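Local coordinates for protein UDP-glucose:anthocyanidin 3-O-glucosyltransferase (PDB 4REL) that belongs to the glycosyltransferases of the GT-B clan, with two Rossmann-like domains facing each other across a cleft where 3,5,7-trihydroxy-2-(4-hydroxyphenyl)-4H-chromen-4-one is bound, at residues A[135-140]-A[365-370]; A[143-148]-A[194-199]; A[4-9]-A[106-111]; A[26-31]-A[438-443]. All blocks are in the same frame, centred on the assembly; numbering follows the deposited sequence.

Interaction 1: A[135-140]-A[365-370]; sequences WPNVSC and FGDQGI. With KMP (3,5,7-trihydroxy-2-(4-hydroxyphenyl)-4H-chromen-4-one), chain B.
Val138 and Asp367 mark the closest pass of the two backbones, their CA atoms 6.6 Å apart, where the loop after strand 131-135 faces a type II' turn from Phe365 to Gln368. The carboxylate of Asp367 carries the contact. Its CG lies between the backbone N and the carbonyl carbon (chi1 64°), which swings the group toward the loop. Asp367 OD2 accepts the N-H of Val138 at 3.0 Å, on its syn side but 34° out of the carboxylate plane. The same oxygen is hydrogen-bonded to Ser141 OG and lies 3.0 Å from O30 of KMP. The Val138 side chain runs past the carboxylate in the opposite direction. Its CG2 lies 3.5 Å from Asp367 CG, while CG1 meets CG2 of Ile370 at 4.2 Å. Cys140 CB reaches that same isoleucine methyl.

Asn137 faces the ligand: its ND2 is 2.9 Å from O13 of KMP. Its OD1 sits 3.3 Å above the centre of the Trp135 ring. Trp135 NE1 in turn donates an almost straight bond (176°) to Val138 O, so the indole fastens the loop onto itself. From the other segment, the Phe365 ring meets KMP with its edge, CE2 being 3.2 Å from C19. His17 NE2 and Asp181 OD2 are hydrogen-bonded to KMP. Strand 131-135 belongs to the seven-stranded parallel sheet, and across the cleft Val138 and Cys140 rest on Ala371 and Val374 of helix 368-378.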
# COMPACT_ATOMS: atom_id res chain seq x y z
N TRP A 135 -7.09 -3.53 5.68
CA TRP A 135 -7.05 -2.59 4.56
C TRP A 135 -5.67 -1.94 4.42
O TRP A 135 -5.37 -0.95 5.10
CB TRP A 135 -8.09 -1.49 4.78
CG TRP A 135 -8.29 -0.60 3.59
CD1 TRP A 135 -7.76 0.64 3.39
CD2 TRP A 135 -9.07 -0.90 2.43
NE1 TRP A 135 -8.17 1.14 2.17
CE2 TRP A 135 -8.98 0.21 1.57
CE3 TRP A 135 -9.84 -2.00 2.04
CZ2 TRP A 135 -9.63 0.25 0.33
CZ3 TRP A 135 -10.49 -1.96 0.81
CH2 TRP A 135 -10.38 -0.84 -0.03
N PRO A 136 -4.81 -2.51 3.56
CA PRO A 136 -3.46 -1.96 3.40
C PRO A 136 -3.35 -1.00 2.22
O PRO A 136 -2.25 -0.69 1.77
CB PRO A 136 -2.63 -3.22 3.14
CG PRO A 136 -3.56 -4.06 2.31
CD PRO A 136 -4.94 -3.84 2.94
N ASN A 137 -4.48 -0.53 1.71
CA ASN A 137 -4.48 0.37 0.57
C ASN A 137 -4.58 1.81 1.04
O ASN A 137 -4.43 2.08 2.23
CB ASN A 137 -5.64 0.00 -0.34
CG ASN A 137 -5.83 -1.50 -0.39
OD1 ASN A 137 -6.85 -2.04 0.07
ND2 ASN A 137 -4.81 -2.19 -0.88
N VAL A 138 -4.80 2.73 0.11
CA VAL A 138 -4.98 4.11 0.50
C VAL A 138 -6.22 4.19 1.39
O VAL A 138 -7.30 3.75 1.00
CB VAL A 138 -5.09 5.03 -0.73
CG1 VAL A 138 -5.24 6.49 -0.31
CG2 VAL A 138 -3.84 4.86 -1.59
N SER A 139 -6.04 4.70 2.60
CA SER A 139 -7.12 4.73 3.58
C SER A 139 -8.38 5.37 3.01
O SER A 139 -9.47 4.80 3.09
CB SER A 139 -6.66 5.49 4.83
OG SER A 139 -6.24 6.80 4.49
N CYS A 140 -8.22 6.54 2.39
CA CYS A 140 -9.36 7.30 1.86
C CYS A 140 -10.19 6.57 0.79
O CYS A 140 -11.37 6.87 0.62
CB CYS A 140 -8.91 8.68 1.35
SG CYS A 140 -8.32 9.75 2.69
N PHE A 365 -2.00 3.43 -11.48
CA PHE A 365 -2.81 2.23 -11.36
C PHE A 365 -3.63 2.23 -10.07
O PHE A 365 -3.20 2.80 -9.07
CB PHE A 365 -1.84 1.04 -11.40
CG PHE A 365 -2.49 -0.29 -11.19
CD1 PHE A 365 -2.99 -1.00 -12.27
CD2 PHE A 365 -2.57 -0.84 -9.93
CE1 PHE A 365 -3.59 -2.24 -12.08
CE2 PHE A 365 -3.16 -2.07 -9.73
CZ PHE A 365 -3.67 -2.77 -10.81
N GLY A 366 -4.79 1.58 -10.07
CA GLY A 366 -5.54 1.36 -8.84
C GLY A 366 -5.95 2.62 -8.11
O GLY A 366 -6.49 3.55 -8.72
N ASP A 367 -5.68 2.67 -6.80
CA ASP A 367 -6.02 3.84 -6.00
C ASP A 367 -4.87 4.83 -5.84
O ASP A 367 -4.91 5.70 -4.97
CB ASP A 367 -6.61 3.46 -4.63
CG ASP A 367 -5.61 2.72 -3.73
OD1 ASP A 367 -4.45 2.49 -4.13
OD2 ASP A 367 -6.00 2.37 -2.59
N GLN A 368 -3.85 4.71 -6.68
CA GLN A 368 -2.72 5.64 -6.65
C GLN A 368 -3.19 7.06 -6.93
O GLN A 368 -2.62 8.03 -6.40
CB GLN A 368 -1.65 5.21 -7.65
CG GLN A 368 -0.97 3.92 -7.23
CD GLN A 368 -0.15 3.27 -8.32
OE1 GLN A 368 0.03 3.82 -9.42
NE2 GLN A 368 0.35 2.07 -8.03
N GLY A 369 -4.22 7.19 -7.75
CA GLY A 369 -4.77 8.50 -8.07
C GLY A 369 -5.41 9.17 -6.87
O GLY A 369 -5.33 10.40 -6.70
N ILE A 370 -6.03 8.36 -6.00
CA ILE A 370 -6.60 8.88 -4.78
C ILE A 370 -5.48 9.39 -3.87
O ILE A 370 -5.57 10.48 -3.30
CB ILE A 370 -7.42 7.81 -4.02
CG1 ILE A 370 -8.51 7.22 -4.92
CG2 ILE A 370 -8.01 8.41 -2.76
CD1 ILE A 370 -9.52 8.24 -5.47
C1 KMP B . -8.04 -0.18 -6.52
C2 KMP B . -7.13 -0.44 -5.51
C3 KMP B . -6.08 -1.46 -5.75
C4 KMP B . -6.03 -2.16 -7.05
C5 KMP B . -6.98 -1.82 -8.00
C6 KMP B . -7.96 -0.85 -7.74
C9 KMP B . -5.08 -1.79 -4.70
C10 KMP B . -4.07 -2.82 -5.02
C11 KMP B . -4.11 -3.47 -6.37
C14 KMP B . -3.12 -4.52 -6.78
C15 KMP B . -2.28 -5.15 -5.86
C16 KMP B . -1.38 -6.12 -6.27
C17 KMP B . -1.30 -6.46 -7.62
C18 KMP B . -2.13 -5.84 -8.54
C19 KMP B . -3.04 -4.87 -8.12
O12 KMP B . -5.06 -3.11 -7.30
O13 KMP B . -5.11 -1.21 -3.59
O24 KMP B . -0.41 -7.41 -8.02
O27 KMP B . -3.14 -3.12 -4.07
O29 KMP B . -8.87 -0.57 -8.71
O30 KMP B . -7.19 0.20 -4.32

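Interaction 2: A[143-148]-A[194-199]; sequences SLYFNI and RTLNSL. With KMP (3,5,7-trihydroxy-2-(4-hydroxyphenyl)-4H-chromen-4-one), chain B.
The turn before helix 148-157 runs up to the end of helix 191-197, and the CA atoms of Tyr145 and Leu199 come within 5.8 Å. The two side chains run alongside each other in the same direction. Leu199 CD1 stands 4.0 Å from the centroid of the Tyr145 ring and only 7° off its normal, a CH-pi contact over the face. Leu196 comes to the same ring differently. Its backbone O lies 3.2 Å from Tyr145 CD1, in an oblique position, and its CB packs on CE1. Leu196 O already accepts the N-H of Leu199.

This is one wall of the ligand pocket in the cleft of the GT-B fold. Tyr145 OH reaches the wall's inner side, 3.6 Å from C1 of KMP. Leu196 CD2 is beside it, 3.5 Å from C6 of KMP. The Tyr145 ring also packs on Trp135, which touches Leu199 as well.

Farther from the ligand, Ile148 meets Asn197. With CG anti to its carbonyl carbon (chi1 -71°), Asn197 sends its amide toward the loop, and ND2 lies at the edge of the Tyr145 ring. Ile148 CD1 presses on the backbone O of Asn197 at 3.1 Å, a tight approach. The loop is braced from within. Ser143 O accepts from Phe146 N and Asn147 ND2, which reach it from opposite faces of its carbonyl plane.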
# COMPACT_ATOMS: atom_id res chain seq x y z
N SER A 143 -14.01 4.96 1.05
CA SER A 143 -15.28 5.65 0.82
C SER A 143 -15.88 5.37 -0.55
O SER A 143 -17.10 5.33 -0.70
CB SER A 143 -15.11 7.16 1.02
OG SER A 143 -15.08 7.44 2.40
N LEU A 144 -15.01 5.17 -1.54
CA LEU A 144 -15.45 4.95 -2.91
C LEU A 144 -16.44 3.79 -3.03
O LEU A 144 -17.42 3.87 -3.76
CB LEU A 144 -14.25 4.67 -3.81
CG LEU A 144 -13.13 5.71 -3.79
CD1 LEU A 144 -11.96 5.22 -4.64
CD2 LEU A 144 -13.65 7.03 -4.31
N TYR A 145 -16.17 2.71 -2.29
CA TYR A 145 -16.91 1.47 -2.46
C TYR A 145 -18.33 1.52 -1.90
O TYR A 145 -19.15 0.64 -2.17
CB TYR A 145 -16.08 0.30 -1.91
CG TYR A 145 -14.79 0.22 -2.69
CD1 TYR A 145 -14.78 -0.26 -3.98
CD2 TYR A 145 -13.60 0.71 -2.16
CE1 TYR A 145 -13.62 -0.29 -4.73
CE2 TYR A 145 -12.43 0.68 -2.90
CZ TYR A 145 -12.45 0.17 -4.18
OH TYR A 145 -11.30 0.13 -4.94
N PHE A 146 -18.63 2.58 -1.15
CA PHE A 146 -19.99 2.81 -0.66
C PHE A 146 -20.77 3.80 -1.53
O PHE A 146 -21.91 4.15 -1.20
CB PHE A 146 -19.94 3.30 0.78
CG PHE A 146 -19.45 2.26 1.73
CD1 PHE A 146 -20.35 1.46 2.42
CD2 PHE A 146 -18.09 2.06 1.92
CE1 PHE A 146 -19.91 0.49 3.30
CE2 PHE A 146 -17.64 1.08 2.80
CZ PHE A 146 -18.55 0.30 3.48
N ASN A 147 -20.17 4.20 -2.65
CA ASN A 147 -20.75 5.24 -3.49
C ASN A 147 -20.53 4.97 -4.98
O ASN A 147 -20.38 5.90 -5.76
CB ASN A 147 -20.19 6.62 -3.12
CG ASN A 147 -20.57 7.04 -1.71
OD1 ASN A 147 -21.65 7.58 -1.48
ND2 ASN A 147 -19.67 6.80 -0.76
N ILE A 148 -20.51 3.69 -5.36
CA ILE A 148 -20.19 3.33 -6.74
C ILE A 148 -21.16 3.94 -7.76
O ILE A 148 -20.72 4.48 -8.78
CB ILE A 148 -20.12 1.79 -6.91
CG1 ILE A 148 -19.03 1.21 -6.01
CG2 ILE A 148 -19.87 1.42 -8.38
CD1 ILE A 148 -19.13 -0.28 -5.82
N ARG A 194 -14.91 -6.89 -10.04
CA ARG A 194 -16.20 -7.23 -9.45
C ARG A 194 -16.08 -7.46 -7.95
O ARG A 194 -16.97 -7.10 -7.17
CB ARG A 194 -16.78 -8.48 -10.12
CG ARG A 194 -17.11 -8.27 -11.59
CD ARG A 194 -17.77 -9.50 -12.20
NE ARG A 194 -18.14 -9.29 -13.59
CZ ARG A 194 -17.40 -9.68 -14.63
NH1 ARG A 194 -16.25 -10.30 -14.44
NH2 ARG A 194 -17.82 -9.44 -15.87
N THR A 195 -14.97 -8.08 -7.55
CA THR A 195 -14.68 -8.30 -6.14
C THR A 195 -14.52 -6.97 -5.40
O THR A 195 -15.12 -6.76 -4.33
CB THR A 195 -13.42 -9.17 -5.99
OG1 THR A 195 -13.66 -10.46 -6.59
CG2 THR A 195 -13.07 -9.37 -4.54
N LEU A 196 -13.72 -6.06 -5.95
CA LEU A 196 -13.58 -4.74 -5.34
C LEU A 196 -14.92 -4.02 -5.26
O LEU A 196 -15.26 -3.43 -4.24
CB LEU A 196 -12.52 -3.89 -6.06
CG LEU A 196 -11.11 -3.99 -5.44
CD1 LEU A 196 -10.64 -5.43 -5.31
CD2 LEU A 196 -10.11 -3.18 -6.24
N ASN A 197 -15.71 -4.11 -6.33
CA ASN A 197 -16.99 -3.41 -6.33
C ASN A 197 -18.01 -3.97 -5.34
O ASN A 197 -19.03 -3.33 -5.09
CB ASN A 197 -17.59 -3.40 -7.73
CG ASN A 197 -16.83 -2.50 -8.67
OD1 ASN A 197 -16.84 -2.69 -9.88
ND2 ASN A 197 -16.15 -1.51 -8.10
N SER A 198 -17.74 -5.14 -4.79
CA SER A 198 -18.63 -5.73 -3.79
C SER A 198 -18.28 -5.27 -2.38
O SER A 198 -18.97 -5.63 -1.42
CB SER A 198 -18.58 -7.26 -3.84
OG SER A 198 -17.39 -7.77 -3.24
N LEU A 199 -17.22 -4.48 -2.24
CA LEU A 199 -16.74 -4.13 -0.89
C LEU A 199 -17.75 -3.32 -0.06
O LEU A 199 -17.76 -3.42 1.17
CB LEU A 199 -15.41 -3.39 -0.97
CG LEU A 199 -14.19 -4.26 -1.27
CD1 LEU A 199 -13.02 -3.36 -1.62
CD2 LEU A 199 -13.85 -5.17 -0.07
C1 KMP B . -8.04 -0.18 -6.52
C2 KMP B . -7.13 -0.44 -5.51
C3 KMP B . -6.08 -1.46 -5.75
C4 KMP B . -6.03 -2.16 -7.05
C5 KMP B . -6.98 -1.82 -8.00
C6 KMP B . -7.96 -0.85 -7.74
C9 KMP B . -5.08 -1.79 -4.70
C10 KMP B . -4.07 -2.82 -5.02
C11 KMP B . -4.11 -3.47 -6.37
C14 KMP B . -3.12 -4.52 -6.78
C15 KMP B . -2.28 -5.15 -5.86
C16 KMP B . -1.38 -6.12 -6.27
C17 KMP B . -1.30 -6.46 -7.62
C18 KMP B . -2.13 -5.84 -8.54
C19 KMP B . -3.04 -4.87 -8.12
O12 KMP B . -5.06 -3.11 -7.30
O13 KMP B . -5.11 -1.21 -3.59
O24 KMP B . -0.41 -7.41 -8.02
O27 KMP B . -3.14 -3.12 -4.07
O29 KMP B . -8.87 -0.57 -8.71
O30 KMP B . -7.19 0.20 -4.32

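Interaction 3: A[4-9]-A[106-111]; sequences KQHVAI and QSVTCI
Val7 pairs with Cys110 and Ala8 with Ile111 in parallel register, joining strands 6-10 and 110-114 within the Rossmann-like parallel sheet. Ala8 N donates to Cys110 O at 3.0 Å. One face carries Val7 and Cys110, whose side chains touch; on the other, Ala8 CB rests against Val108 and Ile111.

The tight part continues at His6. Its N-H points almost straight (177°) at Thr109 OG1, which lies between the threonine's backbone N and carbonyl carbon (chi1 59°). Thr109 N returns a 2.8 Å bond to His6 O. Val108 CG2 covers one face of the imidazole, 4.0 Å from its centroid and offset toward the rim. Both ring nitrogens are held: ND1 donates to Gln106 O at 2.9 Å, and NE2 is bonded to Ser38 OG. Ring rotation is thereby fixed.

Toward Lys4 the segments part and water fills in. Gln106 keeps OE1 bonded to Ser36 OG, while its NE2 donates to a water near Gln5 O. Gln5 turns its own amide to Ile443 and Ser446 near the C-terminus. A second water donates to both Lys4 O, at 2.6 Å, and Ser107 O, at 2.8 Å.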
# COMPACT_ATOMS: atom_id res chain seq x y z
N LYS A 4 -7.56 -21.98 23.53
CA LYS A 4 -7.92 -22.56 22.26
C LYS A 4 -8.13 -21.47 21.21
O LYS A 4 -8.73 -21.74 20.18
CB LYS A 4 -9.18 -23.41 22.39
CG LYS A 4 -9.06 -24.55 23.39
CD LYS A 4 -10.23 -25.54 23.28
CE LYS A 4 -10.02 -26.76 24.18
NZ LYS A 4 -11.22 -27.66 24.21
N GLN A 5 -7.65 -20.26 21.49
CA GLN A 5 -7.78 -19.15 20.52
C GLN A 5 -6.92 -19.43 19.29
O GLN A 5 -5.73 -19.76 19.39
CB GLN A 5 -7.38 -17.81 21.14
CG GLN A 5 -8.23 -17.39 22.36
CD GLN A 5 -9.71 -17.62 22.15
OE1 GLN A 5 -10.26 -18.65 22.55
NE2 GLN A 5 -10.37 -16.67 21.50
N HIS A 6 -7.53 -19.31 18.12
CA HIS A 6 -6.86 -19.70 16.88
C HIS A 6 -7.33 -18.81 15.74
O HIS A 6 -8.46 -18.93 15.27
CB HIS A 6 -7.15 -21.17 16.58
CG HIS A 6 -6.54 -21.67 15.29
ND1 HIS A 6 -6.93 -22.85 14.70
CD2 HIS A 6 -5.56 -21.16 14.52
CE1 HIS A 6 -6.22 -23.03 13.59
NE2 HIS A 6 -5.39 -22.02 13.46
N VAL A 7 -6.43 -17.95 15.29
CA VAL A 7 -6.74 -16.98 14.26
C VAL A 7 -6.22 -17.50 12.92
O VAL A 7 -5.04 -17.87 12.80
CB VAL A 7 -6.09 -15.62 14.58
CG1 VAL A 7 -6.45 -14.58 13.52
CG2 VAL A 7 -6.53 -15.15 15.95
N ALA A 8 -7.08 -17.55 11.91
CA ALA A 8 -6.64 -17.89 10.57
C ALA A 8 -6.51 -16.60 9.81
O ALA A 8 -7.37 -15.73 9.93
CB ALA A 8 -7.64 -18.81 9.89
N ILE A 9 -5.44 -16.48 9.02
CA ILE A 9 -5.15 -15.24 8.31
C ILE A 9 -5.02 -15.51 6.82
O ILE A 9 -4.27 -16.40 6.41
CB ILE A 9 -3.86 -14.59 8.83
CG1 ILE A 9 -3.99 -14.27 10.33
CG2 ILE A 9 -3.55 -13.31 8.06
CD1 ILE A 9 -3.25 -15.25 11.23
N GLN A 106 -6.95 -27.27 16.84
CA GLN A 106 -7.85 -26.24 17.37
C GLN A 106 -8.75 -25.72 16.27
O GLN A 106 -8.27 -25.36 15.20
CB GLN A 106 -7.05 -25.06 17.92
CG GLN A 106 -6.09 -25.39 19.07
CD GLN A 106 -5.20 -24.20 19.43
OE1 GLN A 106 -4.71 -23.50 18.56
NE2 GLN A 106 -5.02 -23.97 20.73
N SER A 107 -10.05 -25.67 16.53
CA SER A 107 -10.97 -25.03 15.60
C SER A 107 -10.58 -23.55 15.51
O SER A 107 -10.09 -22.96 16.48
CB SER A 107 -12.42 -25.19 16.08
OG SER A 107 -12.60 -24.58 17.34
N VAL A 108 -10.76 -22.96 14.34
CA VAL A 108 -10.55 -21.53 14.16
C VAL A 108 -11.59 -20.73 14.95
O VAL A 108 -12.78 -21.06 14.95
CB VAL A 108 -10.58 -21.16 12.67
CG1 VAL A 108 -10.61 -19.64 12.47
CG2 VAL A 108 -9.38 -21.77 11.97
N THR A 109 -11.15 -19.67 15.64
CA THR A 109 -12.08 -18.85 16.41
C THR A 109 -12.28 -17.45 15.83
O THR A 109 -13.18 -16.72 16.26
CB THR A 109 -11.64 -18.72 17.87
OG1 THR A 109 -10.33 -18.14 17.92
CG2 THR A 109 -11.59 -20.10 18.53
N CYS A 110 -11.44 -17.07 14.86
CA CYS A 110 -11.47 -15.73 14.33
C CYS A 110 -10.70 -15.73 13.00
O CYS A 110 -9.72 -16.45 12.86
CB CYS A 110 -10.81 -14.76 15.33
SG CYS A 110 -10.84 -13.03 14.83
N ILE A 111 -11.17 -14.95 12.03
CA ILE A 111 -10.44 -14.81 10.77
C ILE A 111 -10.05 -13.36 10.57
O ILE A 111 -10.87 -12.46 10.78
CB ILE A 111 -11.27 -15.31 9.57
CG1 ILE A 111 -11.41 -16.84 9.65
CG2 ILE A 111 -10.60 -14.92 8.24
CD1 ILE A 111 -12.27 -17.46 8.56
O HOH W 1 -10.40 -23.40 19.20
O HOH W 2 -4.19 -21.28 21.27

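Interaction 4: A[26-31]-A[438-443]; sequences LKLAHI and TLVEVI
Leu28 CG is anti to its carbonyl carbon (chi1 -66°), and this sends both methyls of the leucine toward helix 431-445. In Ile31 it is CG2 that lies between the backbone N and the carbonyl carbon, with CG1 anti to the N (chi1 -160°), so this short branch faces the other helix. Val440 answers with CG2, the branch beside its own backbone N. That methyl touches both partners at once: it is 3.8 Å from Leu28 CD2 and 3.7 Å from Ile31 CG2. The Leu28 and Val440 side chains run antiparallel, overlapping along their flanks.

Leu28 spreads its two branches over separate neighbours. CD1 meets the end of Ile443, 3.8 Å from its CD1. CD2 lies 4.0 Å from CD2 of Leu439. Leu28 also touches Phe436, so it sits as a knob among Phe436, Leu439, Val440 and Ile443, spaced as a knobs-into-holes socket. The contact is wholly apolar. Leu28 is buried, whereas Ile31 marks the exposed border.

The segment axes come within 10.9 Å and cross at -67°, an angle that confines close packing to these few side chains. Leu28 also touches Phe37 of strand 36-42, and Ile443 packs on Val7 of strand 6-10, so both helices lie against the same parallel sheet. A last helix that returns to pack against the N-terminal Rossmann-like domain is a hallmark of GT-B glycosyltransferases of this family.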
# COMPACT_ATOMS: atom_id res chain seq x y z
N LEU A 26 2.52 -10.42 13.19
CA LEU A 26 3.68 -10.47 14.09
C LEU A 26 3.40 -9.71 15.39
O LEU A 26 3.75 -10.18 16.47
CB LEU A 26 4.94 -9.91 13.41
CG LEU A 26 5.58 -10.81 12.35
CD1 LEU A 26 6.62 -10.07 11.54
CD2 LEU A 26 6.21 -12.05 12.99
N LYS A 27 2.77 -8.54 15.28
CA LYS A 27 2.46 -7.74 16.47
C LYS A 27 1.45 -8.47 17.36
O LYS A 27 1.60 -8.50 18.58
CB LYS A 27 1.89 -6.37 16.08
CG LYS A 27 2.90 -5.44 15.41
CD LYS A 27 2.20 -4.19 14.85
CE LYS A 27 3.14 -3.40 13.94
NZ LYS A 27 2.45 -2.19 13.40
N LEU A 28 0.42 -9.02 16.73
CA LEU A 28 -0.62 -9.75 17.47
C LEU A 28 -0.05 -11.01 18.11
O LEU A 28 -0.40 -11.36 19.24
CB LEU A 28 -1.78 -10.13 16.54
CG LEU A 28 -2.57 -8.94 15.99
CD1 LEU A 28 -3.56 -9.42 14.91
CD2 LEU A 28 -3.31 -8.21 17.10
N ALA A 29 0.82 -11.72 17.39
CA ALA A 29 1.40 -12.95 17.91
C ALA A 29 2.33 -12.67 19.09
O ALA A 29 2.44 -13.48 20.02
CB ALA A 29 2.14 -13.69 16.81
N HIS A 30 3.02 -11.54 19.05
CA HIS A 30 3.95 -11.20 20.13
C HIS A 30 3.21 -10.87 21.43
O HIS A 30 3.66 -11.23 22.53
CB HIS A 30 4.83 -10.02 19.71
CG HIS A 30 5.97 -9.75 20.65
ND1 HIS A 30 5.94 -8.72 21.56
CD2 HIS A 30 7.16 -10.37 20.81
CE1 HIS A 30 7.07 -8.72 22.25
NE2 HIS A 30 7.83 -9.71 21.81
N ILE A 31 2.08 -10.19 21.30
CA ILE A 31 1.33 -9.78 22.49
C ILE A 31 0.45 -10.90 23.03
O ILE A 31 0.08 -10.90 24.21
CB ILE A 31 0.50 -8.48 22.23
CG1 ILE A 31 0.14 -7.81 23.56
CG2 ILE A 31 -0.73 -8.77 21.40
CD1 ILE A 31 -0.22 -6.33 23.42
N THR A 438 -7.94 -2.85 21.30
CA THR A 438 -9.29 -3.26 20.97
C THR A 438 -9.28 -4.51 20.09
O THR A 438 -10.06 -5.45 20.31
CB THR A 438 -10.06 -2.13 20.26
OG1 THR A 438 -10.22 -1.04 21.18
CG2 THR A 438 -11.43 -2.59 19.79
N LEU A 439 -8.39 -4.51 19.11
CA LEU A 439 -8.23 -5.64 18.20
C LEU A 439 -7.78 -6.89 18.95
O LEU A 439 -8.32 -7.97 18.75
CB LEU A 439 -7.24 -5.29 17.08
CG LEU A 439 -6.85 -6.40 16.10
CD1 LEU A 439 -8.08 -6.97 15.42
CD2 LEU A 439 -5.85 -5.86 15.05
N VAL A 440 -6.80 -6.73 19.84
CA VAL A 440 -6.34 -7.84 20.65
C VAL A 440 -7.48 -8.46 21.46
O VAL A 440 -7.60 -9.68 21.54
CB VAL A 440 -5.18 -7.40 21.56
CG1 VAL A 440 -4.89 -8.46 22.61
CG2 VAL A 440 -3.93 -7.10 20.71
N GLU A 441 -8.35 -7.62 22.02
CA GLU A 441 -9.45 -8.15 22.81
C GLU A 441 -10.52 -8.81 21.94
O GLU A 441 -11.17 -9.75 22.38
CB GLU A 441 -10.09 -7.10 23.73
CG GLU A 441 -9.13 -6.11 24.41
CD GLU A 441 -7.85 -6.72 24.97
OE1 GLU A 441 -7.88 -7.84 25.52
OE2 GLU A 441 -6.80 -6.04 24.88
N VAL A 442 -10.69 -8.36 20.70
CA VAL A 442 -11.62 -9.07 19.80
C VAL A 442 -11.15 -10.51 19.63
O VAL A 442 -11.94 -11.46 19.70
CB VAL A 442 -11.74 -8.39 18.43
CG1 VAL A 442 -12.47 -9.30 17.45
CG2 VAL A 442 -12.48 -7.07 18.56
N ILE A 443 -9.85 -10.67 19.42
CA ILE A 443 -9.25 -11.98 19.23
C ILE A 443 -9.33 -12.82 20.51
O ILE A 443 -9.66 -14.01 20.45
CB ILE A 443 -7.81 -11.85 18.76
CG1 ILE A 443 -7.79 -11.28 17.34
CG2 ILE A 443 -7.09 -13.20 18.81
CD1 ILE A 443 -6.46 -10.67 16.94

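How the interactions relate
Interactions 1 and 2 lie around KMP and touch each other, the Trp135 ring of interaction 1 lying against interaction 2. Interaction 1 is buried near the middle of the chain and turns on a carboxylate; interaction 2 is partly buried and relies on ring and methyl packing. Interactions 3 and 4 lie farther out, with centres 12 Å apart. They meet where Val7 packs on Ile443 and the Gln5 amide reaches the end of helix 431-445. Interaction 3 is only partly buried, backbone pairing with a watery border. Interaction 4 is purely apolar and largely buried, with Ile31 at its exposed border. Interactions 1 and 4 both join residues far apart in sequence, one across the ligand cleft and one through the C-terminal helix.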